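Long-range contact in Non-ribosomal peptide synthetase (Streptomyces halstedii, PDB 3WV4), which belongs to the non-ribosomal peptide synthetases and carries an AMP-binding fold of the ANL superfamily, built from helices and several beta sheets: residues A[87-101]-A[114-128]. Residues are numbered along the deposited sequence; the frame is centred on the assembly and turned at random.
Sequences LDGKGVARGERIVVQ and GACRRGVVFVPLNPG
Arg118 reaches Asp88 at one end of this contact, while strands 97-101 and 121-124 pair in parallel at the other, joined through helix 106-116 as a beta-alpha-beta unit. Along Arg118, CB points at segment 87-101 and CG lies 3.9 Å from Asp88 OD1. A bend at chi2 (-66°) swings CD to within 3.3 Å of Asp88 OD1, and the chain then runs on extended to NE, which lies 2.9 Å from Asp88 OD2 in a salt bridge that uses the syn lone pair, with carboxylate and guanidinium planes nearly coplanar. Beyond CZ, NH2 adds a weak bond to OD2 and a hydrogen bond to Glu186 O, and NH1 turns back to Arg117 O from above its carbonyl plane.

Between this ion pair and the sheet, Val120 fills the junction: its CG2 meets Val92 CG1 at 3.7 Å, and its CG1 packs on Ile98 CG2. The strands are stitched by alternating bonds, Val121 N to Glu96 O, Ile98 N to Val121 O, Val123 N to Ile98 O and Val100 N to Val123 O. On one face Val100 CG2 touches Phe122 CE1 at 3.7 Å; on the other Val99 CG1 presses on Leu125 CD2 at 3.5 Å, tighter than usual. At the far end of the contact, Gln101, its CG anti to the backbone N (chi1 -171°), extends so that NE2 donates to Asn126 O at 3.0 Å.

Strand 121-124 borders the four-stranded parallel sheet, with Val121 and Val123 against strand 195-200. The Arg118 guanidinium is fixed in rotation by a carboxylate and two carbonyls, and its charge would favour the ionised form of Asp88.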
loop_
_atom_site.group_PDB
_atom_site.type_symbol
_atom_site.label_atom_id
_atom_site.label_comp_id
_atom_site.label_asym_id
_atom_site.label_seq_id
_atom_site.Cartn_x
_atom_site.Cartn_y
_atom_site.Cartn_z
ATOM N N LEU A 87 11.608 -1.163 19.532
ATOM C CA LEU A 87 10.666 -2.229 19.790
ATOM C C LEU A 87 11.274 -3.231 20.759
ATOM O O LEU A 87 10.646 -3.614 21.730
ATOM C CB LEU A 87 10.269 -2.942 18.491
ATOM C CG LEU A 87 9.407 -2.097 17.543
ATOM C CD1 LEU A 87 9.144 -2.836 16.247
ATOM C CD2 LEU A 87 8.099 -1.713 18.205
ATOM N N ASP A 88 12.498 -3.653 20.493
ATOM C CA ASP A 88 13.181 -4.604 21.352
ATOM C C ASP A 88 13.220 -4.069 22.793
ATOM O O ASP A 88 12.967 -4.800 23.746
ATOM C CB ASP A 88 14.602 -4.849 20.839
ATOM C CG ASP A 88 14.644 -5.612 19.512
ATOM O OD1 ASP A 88 13.693 -6.380 19.264
ATOM O OD2 ASP A 88 15.645 -5.436 18.746
ATOM N N GLY A 89 13.522 -2.785 22.930
ATOM C CA GLY A 89 13.617 -2.116 24.243
ATOM C C GLY A 89 12.312 -2.148 24.984
ATOM O O GLY A 89 12.288 -2.257 26.193
ATOM N N LYS A 90 11.206 -2.091 24.261
ATOM C CA LYS A 90 9.870 -2.118 24.881
ATOM C C LYS A 90 9.338 -3.539 25.042
ATOM O O LYS A 90 8.229 -3.733 25.499
ATOM C CB LYS A 90 8.899 -1.334 24.005
ATOM C CG LYS A 90 9.181 0.156 23.947
ATOM C CD LYS A 90 8.662 0.810 25.211
ATOM C CE LYS A 90 8.843 2.308 25.180
ATOM N NZ LYS A 90 10.191 2.636 25.679
ATOM N N GLY A 91 10.098 -4.528 24.600
ATOM C CA GLY A 91 9.678 -5.896 24.753
ATOM C C GLY A 91 8.541 -6.303 23.825
ATOM O O GLY A 91 7.720 -7.155 24.191
ATOM N N VAL A 92 8.476 -5.706 22.631
ATOM C CA VAL A 92 7.405 -6.023 21.691
ATOM C C VAL A 92 7.967 -7.142 20.875
ATOM O O VAL A 92 9.001 -7.004 20.322
ATOM C CB VAL A 92 7.031 -4.832 20.778
ATOM C CG1 VAL A 92 6.009 -5.265 19.768
ATOM C CG2 VAL A 92 6.482 -3.683 21.579
ATOM N N ALA A 93 7.261 -8.246 20.801
ATOM C CA ALA A 93 7.853 -9.463 20.302
ATOM C C ALA A 93 7.205 -9.895 18.998
ATOM O O ALA A 93 6.139 -9.392 18.598
ATOM C CB ALA A 93 7.747 -10.568 21.361
ATOM N N ARG A 94 7.859 -10.856 18.362
ATOM C CA ARG A 94 7.389 -11.426 17.122
ATOM C C ARG A 94 5.926 -11.751 17.196
ATOM O O ARG A 94 5.479 -12.367 18.141
ATOM C CB ARG A 94 8.167 -12.697 16.835
ATOM C CG ARG A 94 7.933 -13.271 15.453
ATOM C CD ARG A 94 8.819 -14.473 15.272
ATOM N NE ARG A 94 8.429 -15.212 14.078
ATOM C CZ ARG A 94 8.778 -16.463 13.807
ATOM N NH1 ARG A 94 9.524 -17.149 14.654
ATOM N NH2 ARG A 94 8.362 -17.044 12.686
ATOM N N GLY A 95 5.164 -11.309 16.213
ATOM C CA GLY A 95 3.749 -11.685 16.125
ATOM C C GLY A 95 2.815 -10.709 16.790
ATOM O O GLY A 95 1.621 -10.722 16.533
ATOM N N GLU A 96 3.359 -9.837 17.633
ATOM C CA GLU A 96 2.531 -8.874 18.373
ATOM C C GLU A 96 2.268 -7.692 17.476
ATOM O O GLU A 96 3.054 -7.423 16.554
ATOM C CB GLU A 96 3.213 -8.459 19.683
ATOM C CG GLU A 96 3.425 -9.650 20.636
ATOM C CD GLU A 96 3.803 -9.233 22.056
ATOM O OE1 GLU A 96 4.768 -8.441 22.226
ATOM O OE2 GLU A 96 3.118 -9.691 23.002
ATOM N N ARG A 97 1.168 -6.986 17.745
ATOM C CA ARG A 97 0.753 -5.872 16.924
ATOM C C ARG A 97 1.151 -4.537 17.542
ATOM O O ARG A 97 1.213 -4.397 18.777
ATOM C CB ARG A 97 -0.774 -5.860 16.702
ATOM C CG ARG A 97 -1.359 -6.859 15.695
ATOM C CD ARG A 97 -1.302 -8.294 16.177
ATOM N NE ARG A 97 -1.989 -8.458 17.468
ATOM C CZ ARG A 97 -1.731 -9.419 18.339
ATOM N NH1 ARG A 97 -0.834 -10.332 18.059
ATOM N NH2 ARG A 97 -2.407 -9.481 19.485
ATOM N N ILE A 98 1.378 -3.551 16.666
ATOM C CA ILE A 98 1.417 -2.157 17.062
ATOM C C ILE A 98 0.473 -1.380 16.165
ATOM O O ILE A 98 0.441 -1.590 14.960
ATOM C CB ILE A 98 2.822 -1.554 17.019
ATOM C CG1 ILE A 98 3.384 -1.471 15.598
ATOM C CG2 ILE A 98 3.751 -2.382 17.888
ATOM C CD1 ILE A 98 4.748 -0.797 15.553
ATOM N N VAL A 99 -0.313 -0.520 16.782
ATOM C CA VAL A 99 -1.177 0.366 16.074
ATOM C C VAL A 99 -0.549 1.732 15.931
ATOM O O VAL A 99 -0.024 2.295 16.908
ATOM C CB VAL A 99 -2.503 0.571 16.835
ATOM C CG1 VAL A 99 -3.251 1.748 16.246
ATOM C CG2 VAL A 99 -3.367 -0.669 16.710
ATOM N N VAL A 100 -0.656 2.281 14.732
ATOM C CA VAL A 100 0.113 3.415 14.336
ATOM C C VAL A 100 -0.832 4.345 13.622
ATOM O O VAL A 100 -1.472 3.937 12.630
ATOM C CB VAL A 100 1.238 2.973 13.365
ATOM C CG1 VAL A 100 2.039 4.165 12.926
ATOM C CG2 VAL A 100 2.141 1.950 14.032
ATOM N N GLN A 101 -0.942 5.569 14.134
ATOM C CA GLN A 101 -1.807 6.595 13.552
ATOM C C GLN A 101 -1.000 7.821 13.269
ATOM O O GLN A 101 -0.855 8.711 14.114
ATOM C CB GLN A 101 -2.943 6.968 14.497
ATOM C CG GLN A 101 -3.986 7.861 13.837
ATOM C CD GLN A 101 -5.114 8.245 14.769
ATOM O OE1 GLN A 101 -4.866 8.670 15.892
ATOM N NE2 GLN A 101 -6.347 8.140 14.303
ATOM N N GLY A 114 10.880 -1.045 10.495
ATOM C CA GLY A 114 11.540 -1.497 11.722
ATOM C C GLY A 114 10.693 -2.578 12.361
ATOM O O GLY A 114 11.218 -3.550 12.937
ATOM N N ALA A 115 9.366 -2.427 12.256
ATOM C CA ALA A 115 8.467 -3.460 12.768
ATOM C C ALA A 115 8.528 -4.745 11.983
ATOM O O ALA A 115 8.524 -5.851 12.556
ATOM C CB ALA A 115 7.073 -2.962 12.790
ATOM N N CYS A 116 8.601 -4.639 10.676
ATOM C CA CYS A 116 8.727 -5.847 9.854
ATOM C C CYS A 116 10.004 -6.666 10.202
ATOM O O CYS A 116 9.952 -7.931 10.256
ATOM C CB CYS A 116 8.747 -5.460 8.379
ATOM S SG CYS A 116 7.107 -5.046 7.729
ATOM N N ARG A 117 11.122 -5.942 10.422
ATOM C CA ARG A 117 12.434 -6.539 10.715
ATOM C C ARG A 117 12.428 -7.303 12.035
ATOM O O ARG A 117 13.389 -8.020 12.322
ATOM C CB ARG A 117 13.509 -5.472 10.854
ATOM C CG ARG A 117 13.944 -4.811 9.578
ATOM C CD ARG A 117 14.978 -3.724 9.861
ATOM N NE ARG A 117 16.277 -4.355 10.080
ATOM C CZ ARG A 117 16.878 -4.512 11.256
ATOM N NH1 ARG A 117 16.348 -4.051 12.411
ATOM N NH2 ARG A 117 18.061 -5.130 11.264
ATOM N N ARG A 118 11.401 -7.092 12.855
ATOM C CA ARG A 118 11.231 -7.823 14.100
ATOM C C ARG A 118 10.069 -8.764 14.083
ATOM O O ARG A 118 9.673 -9.264 15.123
ATOM C CB ARG A 118 11.125 -6.839 15.295
ATOM C CG ARG A 118 12.441 -6.118 15.545
ATOM C CD ARG A 118 13.513 -7.113 16.015
ATOM N NE ARG A 118 14.852 -6.525 16.192
ATOM C CZ ARG A 118 15.860 -6.634 15.333
ATOM N NH1 ARG A 118 15.719 -7.251 14.164
ATOM N NH2 ARG A 118 17.018 -6.071 15.626
ATOM N N GLY A 119 9.476 -8.984 12.920
ATOM C CA GLY A 119 8.240 -9.777 12.846
ATOM C C GLY A 119 7.083 -9.182 13.587
ATOM O O GLY A 119 6.112 -9.873 13.895
ATOM N N VAL A 120 7.147 -7.896 13.884
ATOM C CA VAL A 120 6.027 -7.211 14.569
ATOM C C VAL A 120 5.036 -6.770 13.484
ATOM O O VAL A 120 5.404 -6.422 12.342
ATOM C CB VAL A 120 6.590 -6.016 15.393
ATOM C CG1 VAL A 120 5.534 -5.049 15.910
ATOM C CG2 VAL A 120 7.388 -6.560 16.539
ATOM N N VAL A 121 3.771 -6.779 13.846
ATOM C CA VAL A 121 2.705 -6.486 12.931
ATOM C C VAL A 121 2.259 -5.037 12.979
ATOM O O VAL A 121 1.765 -4.570 13.995
ATOM C CB VAL A 121 1.497 -7.403 13.192
ATOM C CG1 VAL A 121 0.474 -7.222 12.074
ATOM C CG2 VAL A 121 1.970 -8.846 13.242
ATOM N N PHE A 122 2.364 -4.377 11.833
ATOM C CA PHE A 122 2.021 -2.989 11.625
ATOM C C PHE A 122 0.528 -2.871 11.339
ATOM O O PHE A 122 0.015 -3.533 10.409
ATOM C CB PHE A 122 2.808 -2.548 10.408
ATOM C CG PHE A 122 2.741 -1.080 10.087
ATOM C CD1 PHE A 122 3.335 -0.141 10.918
ATOM C CD2 PHE A 122 2.167 -0.640 8.892
ATOM C CE1 PHE A 122 3.335 1.196 10.594
ATOM C CE2 PHE A 122 2.135 0.710 8.567
ATOM C CZ PHE A 122 2.721 1.634 9.441
ATOM N N VAL A 123 -0.153 -2.026 12.123
ATOM C CA VAL A 123 -1.617 -1.790 12.022
ATOM C C VAL A 123 -1.850 -0.300 11.872
ATOM O O VAL A 123 -2.028 0.402 12.841
ATOM C CB VAL A 123 -2.363 -2.274 13.268
ATOM C CG1 VAL A 123 -3.879 -2.306 13.024
ATOM C CG2 VAL A 123 -1.908 -3.657 13.671
ATOM N N PRO A 124 -1.770 0.207 10.644
ATOM C CA PRO A 124 -1.894 1.631 10.403
ATOM C C PRO A 124 -3.348 2.111 10.403
ATOM O O PRO A 124 -4.213 1.409 9.844
ATOM C CB PRO A 124 -1.327 1.785 9.002
ATOM C CG PRO A 124 -1.629 0.477 8.325
ATOM C CD PRO A 124 -1.608 -0.569 9.395
ATOM N N LEU A 125 -3.587 3.285 11.012
ATOM C CA LEU A 125 -4.923 3.939 11.076
ATOM C C LEU A 125 -4.863 5.366 10.528
ATOM O O LEU A 125 -3.851 6.070 10.708
ATOM C CB LEU A 125 -5.439 3.983 12.515
ATOM C CG LEU A 125 -6.172 2.766 13.080
ATOM C CD1 LEU A 125 -5.739 1.446 12.499
ATOM C CD2 LEU A 125 -6.153 2.684 14.599
ATOM N N ASN A 126 -5.951 5.790 9.872
ATOM C CA ASN A 126 -6.081 7.159 9.342
ATOM C C ASN A 126 -6.326 8.154 10.468
ATOM O O ASN A 126 -6.998 7.839 11.440
ATOM C CB ASN A 126 -7.185 7.318 8.269
ATOM C CG ASN A 126 -7.996 6.047 8.071
ATOM O OD1 ASN A 126 -7.421 5.038 7.693
ATOM N ND2 ASN A 126 -9.319 6.085 8.310
ATOM N N PRO A 127 -5.728 9.337 10.353
ATOM C CA PRO A 127 -6.035 10.336 11.349
ATOM C C PRO A 127 -7.510 10.665 11.160
ATOM O O PRO A 127 -8.076 10.296 10.132
ATOM C CB PRO A 127 -5.110 11.490 10.974
ATOM C CG PRO A 127 -3.896 10.814 10.363
ATOM C CD PRO A 127 -4.461 9.617 9.637
ATOM N N GLY A 128 -8.163 11.278 12.133
ATOM C CA GLY A 128 -9.595 11.614 11.960
ATOM C C GLY A 128 -10.657 10.561 12.277
ATOM O O GLY A 128 -11.836 10.830 12.117
#